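Local coordinates for lipoprotein signal peptidase (Staphylococcus aureus, PDB 6RYO) that cleaves signal peptides from bacterial prolipoproteins within the cell membrane, probably as an aspartyl protease, and is captured here with a bound peptide antibiotic, at residues L128-D133 against I155-D160; V47-I52 against E139-I144. All blocks are in the same frame, centred on the assembly; numbering follows the deposited sequence.

Contact 1. Residues L128-D133 against I155-D160. With OLC ((2R)-2,3-dihydroxypropyl (9Z)-octadec-9-enoate), chain B; OLC ((2R)-2,3-dihydroxypropyl (9Z)-octadec-9-enoate), chain C.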
loop_
_atom_site.group_PDB
_atom_site.type_symbol
_atom_site.label_atom_id
_atom_site.label_comp_id
_atom_site.label_asym_id
_atom_site.label_seq_id
_atom_site.Cartn_x
_atom_site.Cartn_y
_atom_site.Cartn_z
ATOM N N LEU A 128 -5.133 -1.787 3.142
ATOM C CA LEU A 128 -6.146 -2.809 2.884
ATOM C C LEU A 128 -5.686 -3.795 1.814
ATOM O O LEU A 128 -5.961 -4.997 1.911
ATOM C CB LEU A 128 -7.463 -2.144 2.475
ATOM C CG LEU A 128 -8.657 -3.067 2.227
ATOM C CD1 LEU A 128 -8.868 -4.011 3.407
ATOM C CD2 LEU A 128 -9.908 -2.243 1.970
ATOM N N GLY A 129 -4.998 -3.301 0.778
ATOM C CA GLY A 129 -4.528 -4.184 -0.280
ATOM C C GLY A 129 -3.609 -5.275 0.235
ATOM O O GLY A 129 -3.754 -6.448 -0.123
ATOM N N ASN A 130 -2.640 -4.902 1.081
ATOM C CA ASN A 130 -1.791 -5.905 1.715
ATOM C C ASN A 130 -2.570 -6.731 2.732
ATOM O O ASN A 130 -2.269 -7.913 2.934
ATOM C CB ASN A 130 -0.590 -5.238 2.386
ATOM C CG ASN A 130 0.480 -4.826 1.395
ATOM O OD1 ASN A 130 0.611 -5.422 0.328
ATOM N ND2 ASN A 130 1.249 -3.799 1.744
ATOM N N PHE A 131 -3.570 -6.126 3.376
ATOM C CA PHE A 131 -4.364 -6.841 4.371
ATOM C C PHE A 131 -5.082 -8.034 3.756
ATOM O O PHE A 131 -5.181 -9.097 4.380
ATOM C CB PHE A 131 -5.363 -5.881 5.022
ATOM C CG PHE A 131 -6.275 -6.533 6.025
ATOM C CD1 PHE A 131 -5.825 -6.831 7.302
ATOM C CD2 PHE A 131 -7.586 -6.831 5.696
ATOM C CE1 PHE A 131 -6.667 -7.426 8.227
ATOM C CE2 PHE A 131 -8.431 -7.423 6.616
ATOM C CZ PHE A 131 -7.972 -7.720 7.884
ATOM N N ILE A 132 -5.587 -7.879 2.530
ATOM C CA ILE A 132 -6.274 -8.977 1.856
ATOM C C ILE A 132 -5.305 -10.119 1.576
ATOM O O ILE A 132 -5.657 -11.298 1.700
ATOM C CB ILE A 132 -6.944 -8.469 0.565
ATOM C CG1 ILE A 132 -7.922 -7.338 0.884
ATOM C CG2 ILE A 132 -7.657 -9.606 -0.158
ATOM C CD1 ILE A 132 -8.481 -6.646 -0.342
ATOM N N ASP A 133 -4.070 -9.786 1.194
ATOM C CA ASP A 133 -3.081 -10.817 0.896
ATOM C C ASP A 133 -2.779 -11.669 2.123
ATOM O O ASP A 133 -2.697 -12.898 2.029
ATOM C CB ASP A 133 -1.803 -10.174 0.359
ATOM C CG ASP A 133 -1.946 -9.698 -1.074
ATOM O OD1 ASP A 133 -2.875 -8.913 -1.358
ATOM O OD2 ASP A 133 -1.120 -10.107 -1.919
ATOM N N ILE A 155 11.584 -5.865 -3.011
ATOM C CA ILE A 155 10.534 -5.956 -4.018
ATOM C C ILE A 155 9.207 -5.582 -3.369
ATOM O O ILE A 155 8.808 -6.172 -2.359
ATOM C CB ILE A 155 10.484 -7.364 -4.627
ATOM C CG1 ILE A 155 11.876 -7.785 -5.105
ATOM C CG2 ILE A 155 9.496 -7.419 -5.778
ATOM C CD1 ILE A 155 11.956 -9.214 -5.597
ATOM N N PHE A 156 8.523 -4.594 -3.940
ATOM C CA PHE A 156 7.269 -4.095 -3.385
ATOM C C PHE A 156 6.157 -4.187 -4.432
ATOM O O PHE A 156 6.334 -4.766 -5.507
ATOM C CB PHE A 156 7.438 -2.667 -2.859
ATOM C CG PHE A 156 7.867 -1.675 -3.904
ATOM C CD1 PHE A 156 9.206 -1.524 -4.228
ATOM C CD2 PHE A 156 6.934 -0.877 -4.545
ATOM C CE1 PHE A 156 9.604 -0.606 -5.181
ATOM C CE2 PHE A 156 7.326 0.043 -5.498
ATOM C CZ PHE A 156 8.664 0.180 -5.813
ATOM N N ASN A 157 5.000 -3.614 -4.104
ATOM C CA ASN A 157 3.811 -3.731 -4.941
ATOM C C ASN A 157 3.069 -2.398 -4.940
ATOM O O ASN A 157 3.567 -1.382 -4.446
ATOM C CB ASN A 157 2.932 -4.890 -4.453
ATOM C CG ASN A 157 2.655 -4.827 -2.961
ATOM O OD1 ASN A 157 2.453 -3.752 -2.398
ATOM N ND2 ASN A 157 2.655 -5.986 -2.311
ATOM N N ILE A 158 1.863 -2.406 -5.514
ATOM C CA ILE A 158 1.064 -1.187 -5.602
ATOM C C ILE A 158 0.602 -0.741 -4.219
ATOM O O ILE A 158 0.604 0.456 -3.906
ATOM C CB ILE A 158 -0.125 -1.402 -6.556
ATOM C CG1 ILE A 158 0.374 -1.806 -7.946
ATOM C CG2 ILE A 158 -0.972 -0.150 -6.640
ATOM C CD1 ILE A 158 1.188 -0.734 -8.636
ATOM N N ALA A 159 0.197 -1.692 -3.371
ATOM C CA ALA A 159 -0.241 -1.347 -2.020
ATOM C C ALA A 159 0.868 -0.652 -1.239
ATOM O O ALA A 159 0.606 0.286 -0.475
ATOM C CB ALA A 159 -0.712 -2.601 -1.283
ATOM N N ASP A 160 2.113 -1.098 -1.417
ATOM C CA ASP A 160 3.239 -0.399 -0.806
ATOM C C ASP A 160 3.413 0.993 -1.405
ATOM O O ASP A 160 3.755 1.945 -0.692
ATOM C CB ASP A 160 4.519 -1.219 -0.970
ATOM C CG ASP A 160 4.442 -2.566 -0.282
ATOM O OD1 ASP A 160 3.815 -2.653 0.794
ATOM O OD2 ASP A 160 5.006 -3.543 -0.820
HETATM C C10 OLC B . 5.811 4.631 -7.404
HETATM C C9 OLC B . 5.763 5.056 -6.159
HETATM C C11 OLC B . 7.151 4.533 -8.129
HETATM C C8 OLC B . 7.051 5.452 -5.440
HETATM C C24 OLC B . 8.820 -4.776 0.562
HETATM C C12 OLC B . 7.105 3.375 -9.124
HETATM C C7 OLC B . 7.029 4.932 -4.006
HETATM C C13 OLC B . 8.348 2.508 -8.948
HETATM C C6 OLC B . 7.709 3.566 -3.950
HETATM C C14 OLC B . 8.807 2.012 -10.317
HETATM C C5 OLC B . 7.730 3.084 -2.503
HETATM C C4 OLC B . 8.267 1.657 -2.434
HETATM C C3 OLC B . 7.897 1.058 -1.080
HETATM C C2 OLC B . 8.932 0.006 -0.691
HETATM C C21 OLC B . 8.586 -2.677 1.903
HETATM C C1 OLC B . 8.400 -0.828 0.470
HETATM C C22 OLC B . 8.058 -4.093 1.694
HETATM O O19 OLC B . 7.591 -0.377 1.210
HETATM O O25 OLC B . 9.015 -6.126 0.887
HETATM O O23 OLC B . 8.228 -4.833 2.866
HETATM O O20 OLC B . 8.868 -2.133 0.647
HETATM C C18 OLC C . 3.563 1.741 -9.905
HETATM C C10 OLC C . -1.583 6.684 -5.968
HETATM C C9 OLC C . -2.166 7.800 -6.357
HETATM C C17 OLC C . 3.330 2.460 -8.580
HETATM C C11 OLC C . -2.115 5.331 -6.432
HETATM C C8 OLC C . -3.385 7.758 -7.277
HETATM C C24 OLC C . -8.737 18.446 -7.728
HETATM C C16 OLC C . 2.696 3.818 -8.864
HETATM C C12 OLC C . -1.037 4.267 -6.244
HETATM C C7 OLC C . -3.565 9.110 -7.968
HETATM C C15 OLC C . 1.229 3.607 -9.226
HETATM C C13 OLC C . 0.102 4.544 -7.220
HETATM C C6 OLC C . -3.990 10.169 -6.952
HETATM C C14 OLC C . 0.445 3.258 -7.965
HETATM C C5 OLC C . -5.510 10.323 -6.966
HETATM C C4 OLC C . -5.912 11.452 -7.915
HETATM C C3 OLC C . -6.467 12.622 -7.105
HETATM C C2 OLC C . -7.792 13.082 -7.712
HETATM C C21 OLC C . -8.840 16.022 -8.302
HETATM C C1 OLC C . -8.359 14.231 -6.881
HETATM C C22 OLC C . -9.654 17.304 -8.160
HETATM O O19 OLC C . -7.961 14.418 -5.781
HETATM O O25 OLC C . -9.512 19.478 -7.185
HETATM O O23 OLC C . -10.255 17.616 -9.386
HETATM O O20 OLC C . -9.345 15.065 -7.417
#
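Asn130 and Asp160 each set CG beside the backbone N and anti to the carbonyl carbon (chi1 -77° and -62°), which brings an amide and a carboxylate together between helices 114-137 and 158-174, their side chains crossing at about a right angle. Asn130 ND2 donates to Asp160 OD1 over 3.0 Å with an N-H...O angle of 151°. The acceptor lies close to the amide plane, while the donor stands above the plane of the carboxylate. At the other end of the same amide, Asn130 OD1 takes a weak bond of 3.4 Å from Asn157 ND2, which also bonds Val141 O, and a bond from Lys49 NZ. An asparagine suits this buried spot because its two ends can donate and accept at once; ND2 also reaches the backbone of the bound peptide.

Beside the amide the two segments come close: Gly129 and Ala159 have CA atoms 5.4 Å apart, and the methyl CB of Ala159 lies 3.5 Å from Asn130 OD1. Gly129 has no side chain and Ala159 a single methyl, which suits so close an approach. Asn157 starts helix 158-174 as its N-cap. Its OD1 receives Asp160 N at 2.8 Å, almost in line with the carbonyl bond, and Asp160 OD2 accepts Asn157 N at 3.3 Å, completing a capping box. Just ahead of the cap, the ring of Phe156 carries a monoolein chain on one face, with C4 of that lipid 3.4 Å above the ring plane.

Asp160 is probably one of the two catalytic aspartates, with Asp142 close by. Its OD2 also bonds a polar side chain of the bound peptide. The chemistry thus implies a carboxylate probably held in orientation by Asn130 on OD1 and by the backbone N of Asn157 on OD2.

Contact 2. Residues V47-I52 against E139-I144. With OLC ((2R)-2,3-dihydroxypropyl (9Z)-octadec-9-enoate), chain G.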
loop_
_atom_site.group_PDB
_atom_site.type_symbol
_atom_site.label_atom_id
_atom_site.label_comp_id
_atom_site.label_asym_id
_atom_site.label_seq_id
_atom_site.Cartn_x
_atom_site.Cartn_y
_atom_site.Cartn_z
ATOM N N VAL A 47 -5.440 -6.828 -8.743
ATOM C CA VAL A 47 -5.352 -7.397 -10.085
ATOM C C VAL A 47 -3.899 -7.680 -10.450
ATOM O O VAL A 47 -3.552 -8.796 -10.850
ATOM C CB VAL A 47 -6.028 -6.471 -11.112
ATOM C CG1 VAL A 47 -5.609 -6.853 -12.521
ATOM C CG2 VAL A 47 -7.546 -6.546 -10.975
ATOM N N THR A 48 -3.025 -6.679 -10.298
ATOM C CA THR A 48 -1.618 -6.855 -10.651
ATOM C C THR A 48 -0.976 -7.968 -9.831
ATOM O O THR A 48 -0.227 -8.794 -10.367
ATOM C CB THR A 48 -0.856 -5.544 -10.457
ATOM O OG1 THR A 48 -1.167 -4.995 -9.170
ATOM C CG2 THR A 48 -1.224 -4.543 -11.545
ATOM N N LYS A 49 -1.242 -7.990 -8.521
ATOM C CA LYS A 49 -0.775 -9.092 -7.683
ATOM C C LYS A 49 -1.228 -10.437 -8.236
ATOM O O LYS A 49 -0.449 -11.396 -8.277
ATOM C CB LYS A 49 -1.287 -8.920 -6.252
ATOM C CG LYS A 49 -0.502 -7.946 -5.394
ATOM C CD LYS A 49 -1.230 -7.696 -4.086
ATOM C CE LYS A 49 -0.355 -6.966 -3.085
ATOM N NZ LYS A 49 -1.112 -6.616 -1.852
ATOM N N TYR A 50 -2.487 -10.523 -8.669
ATOM C CA TYR A 50 -3.027 -11.787 -9.151
ATOM C C TYR A 50 -2.465 -12.163 -10.516
ATOM O O TYR A 50 -2.281 -13.353 -10.799
ATOM C CB TYR A 50 -4.552 -11.716 -9.207
ATOM C CG TYR A 50 -5.203 -12.968 -9.747
ATOM C CD1 TYR A 50 -5.614 -13.046 -11.071
ATOM C CD2 TYR A 50 -5.403 -14.074 -8.933
ATOM C CE1 TYR A 50 -6.209 -14.190 -11.568
ATOM C CE2 TYR A 50 -5.997 -15.223 -9.421
ATOM C CZ TYR A 50 -6.398 -15.275 -10.739
ATOM O OH TYR A 50 -6.989 -16.420 -11.228
ATOM N N ILE A 51 -2.203 -11.177 -11.376
ATOM C CA ILE A 51 -1.636 -11.477 -12.688
ATOM C C ILE A 51 -0.258 -12.109 -12.536
ATOM O O ILE A 51 0.078 -13.078 -13.228
ATOM C CB ILE A 51 -1.587 -10.207 -13.558
ATOM C CG1 ILE A 51 -2.981 -9.596 -13.714
ATOM C CG2 ILE A 51 -0.994 -10.516 -14.921
ATOM C CD1 ILE A 51 -4.035 -10.566 -14.188
ATOM N N ILE A 52 0.552 -11.585 -11.612
ATOM C CA ILE A 52 1.889 -12.128 -11.388
ATOM C C ILE A 52 1.808 -13.536 -10.811
ATOM O O ILE A 52 2.623 -14.407 -11.142
ATOM C CB ILE A 52 2.699 -11.189 -10.473
ATOM C CG1 ILE A 52 2.703 -9.769 -11.036
ATOM C CG2 ILE A 52 4.120 -11.702 -10.305
ATOM C CD1 ILE A 52 3.129 -9.694 -12.475
ATOM N N GLU A 139 0.601 -14.379 3.152
ATOM C CA GLU A 139 1.772 -13.798 2.515
ATOM C C GLU A 139 1.335 -12.549 1.765
ATOM O O GLU A 139 0.154 -12.189 1.756
ATOM C CB GLU A 139 2.450 -14.797 1.569
ATOM C CG GLU A 139 3.070 -15.994 2.257
ATOM C CD GLU A 139 3.524 -17.056 1.280
ATOM O OE1 GLU A 139 3.172 -16.962 0.084
ATOM O OE2 GLU A 139 4.233 -17.985 1.716
ATOM N N VAL A 140 2.296 -11.879 1.133
ATOM C CA VAL A 140 2.034 -10.697 0.323
ATOM C C VAL A 140 2.770 -10.855 -0.998
ATOM O O VAL A 140 3.964 -11.174 -1.012
ATOM C CB VAL A 140 2.470 -9.402 1.036
ATOM C CG1 VAL A 140 2.350 -8.213 0.099
ATOM C CG2 VAL A 140 1.632 -9.171 2.283
ATOM N N VAL A 141 2.062 -10.631 -2.103
ATOM C CA VAL A 141 2.661 -10.731 -3.431
ATOM C C VAL A 141 3.458 -9.464 -3.710
ATOM O O VAL A 141 2.910 -8.357 -3.698
ATOM C CB VAL A 141 1.590 -10.956 -4.508
ATOM C CG1 VAL A 141 2.191 -10.803 -5.906
ATOM C CG2 VAL A 141 0.966 -12.326 -4.342
ATOM N N ASP A 142 4.755 -9.623 -3.956
ATOM C CA ASP A 142 5.639 -8.524 -4.315
ATOM C C ASP A 142 6.217 -8.789 -5.696
ATOM O O ASP A 142 6.733 -9.882 -5.955
ATOM C CB ASP A 142 6.763 -8.365 -3.294
ATOM C CG ASP A 142 6.271 -7.840 -1.964
ATOM O OD1 ASP A 142 5.267 -7.097 -1.944
ATOM O OD2 ASP A 142 6.899 -8.164 -0.934
ATOM N N PHE A 143 6.127 -7.794 -6.582
ATOM C CA PHE A 143 6.613 -7.971 -7.950
ATOM C C PHE A 143 7.411 -6.802 -8.510
ATOM O O PHE A 143 8.092 -6.991 -9.523
ATOM C CB PHE A 143 5.443 -8.266 -8.897
ATOM C CG PHE A 143 4.353 -7.231 -8.857
ATOM C CD1 PHE A 143 3.320 -7.326 -7.939
ATOM C CD2 PHE A 143 4.358 -6.168 -9.744
ATOM C CE1 PHE A 143 2.316 -6.378 -7.901
ATOM C CE2 PHE A 143 3.354 -5.215 -9.711
ATOM C CZ PHE A 143 2.333 -5.322 -8.788
ATOM N N ILE A 144 7.373 -5.614 -7.913
ATOM C CA ILE A 144 8.073 -4.460 -8.473
ATOM C C ILE A 144 9.528 -4.497 -8.023
ATOM O O ILE A 144 9.824 -4.409 -6.827
ATOM C CB ILE A 144 7.398 -3.144 -8.064
ATOM C CG1 ILE A 144 5.992 -3.060 -8.661
ATOM C CG2 ILE A 144 8.234 -1.959 -8.509
ATOM C CD1 ILE A 144 5.260 -1.778 -8.325
HETATM C C10 OLC G . 3.707 -0.967 -12.229
HETATM C C9 OLC G . 2.902 -2.000 -12.384
HETATM C C11 OLC G . 5.042 -0.895 -12.966
HETATM C C8 OLC G . 3.272 -3.161 -13.305
HETATM C C24 OLC G . 5.489 -13.247 -18.332
HETATM C C12 OLC G . 5.217 0.499 -13.571
HETATM C C7 OLC G . 2.028 -4.011 -13.561
HETATM C C13 OLC G . 5.974 1.398 -12.596
HETATM C C6 OLC G . 2.423 -5.385 -14.101
HETATM C C5 OLC G . 1.186 -6.058 -14.694
HETATM C C4 OLC G . 1.401 -7.568 -14.789
HETATM C C3 OLC G . 2.235 -7.903 -16.022
HETATM C C2 OLC G . 2.469 -9.413 -16.084
HETATM C C21 OLC G . 4.455 -11.022 -18.810
HETATM C C1 OLC G . 2.973 -9.792 -17.475
HETATM C C22 OLC G . 4.648 -12.447 -19.325
HETATM O O19 OLC G . 2.815 -9.042 -18.380
HETATM O O25 OLC G . 5.977 -14.400 -18.959
HETATM O O23 OLC G . 3.402 -13.064 -19.485
HETATM O O20 OLC G . 3.615 -11.019 -17.689
#
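Phe143 packs against Ile52 and Thr48 where the axis of 47-52, on helix 31-55, runs at 85° to that of 140-144, a helix laid over the outer strand of a three-stranded antiparallel sheet. The strand bears a classic beta bulge, with Phe143 and Ile144 both facing Phe156. Alternation along it turns Val141 and Phe143 toward the helix, while the CB of Asp142, probably catalytic, points away from it.

Phe143 CG stands between the backbone N and the carbonyl carbon (chi1 55°), setting the ring against Ile52 and Thr48. Ile52 brings CG1 within 4.2 Å of the ring centroid, an off-centre CH-pi contact, and the two side chains cross at about a right angle. Thr48 meets the far end of the ring, its OG1 3.5 Å from Phe143 CZ. A threonine fits here because its hydroxyl is bonded to Phe44 O and Asp45 O of its own helix, and so is satisfied while buried against the ring.

Lys49 slides past Val141 in the opposite direction, CB and CG lying against Val141 CB and CE 3.6 Å from Val141 O. Its chain, extended beyond CG, carries NZ into the interior. There the ammonium forms salt bridges with Asp133 and Asp45, so a long cationic residue can serve both an apolar and a charged setting.

A monoolein chain runs along this part of the helix: Ile52 CD1 lies 3.6 Å from its C4.

In the fold
Both contacts are buried, but the centre of contact 1 lies about 5 Å from the centre of the chain and that of contact 2 about 12 Å from it. Contact 1 joins two membrane helices through amide and carboxylate hydrogen bonds; contact 2 joins a third helix to the sheet largely through carbon-to-carbon packing, including the methylenes of Lys49, with no hydrogen bond across it. Their segments alternate along the chain, strand 140-146 following helix 114-137 and preceding helix 158-174. They meet directly, with Phe156 O 2.8 Å from Ile144 N, a probable hydrogen bond. Each holds one of the two probable catalytic aspartates, Asp160 in contact 1 and Asp142 in contact 2.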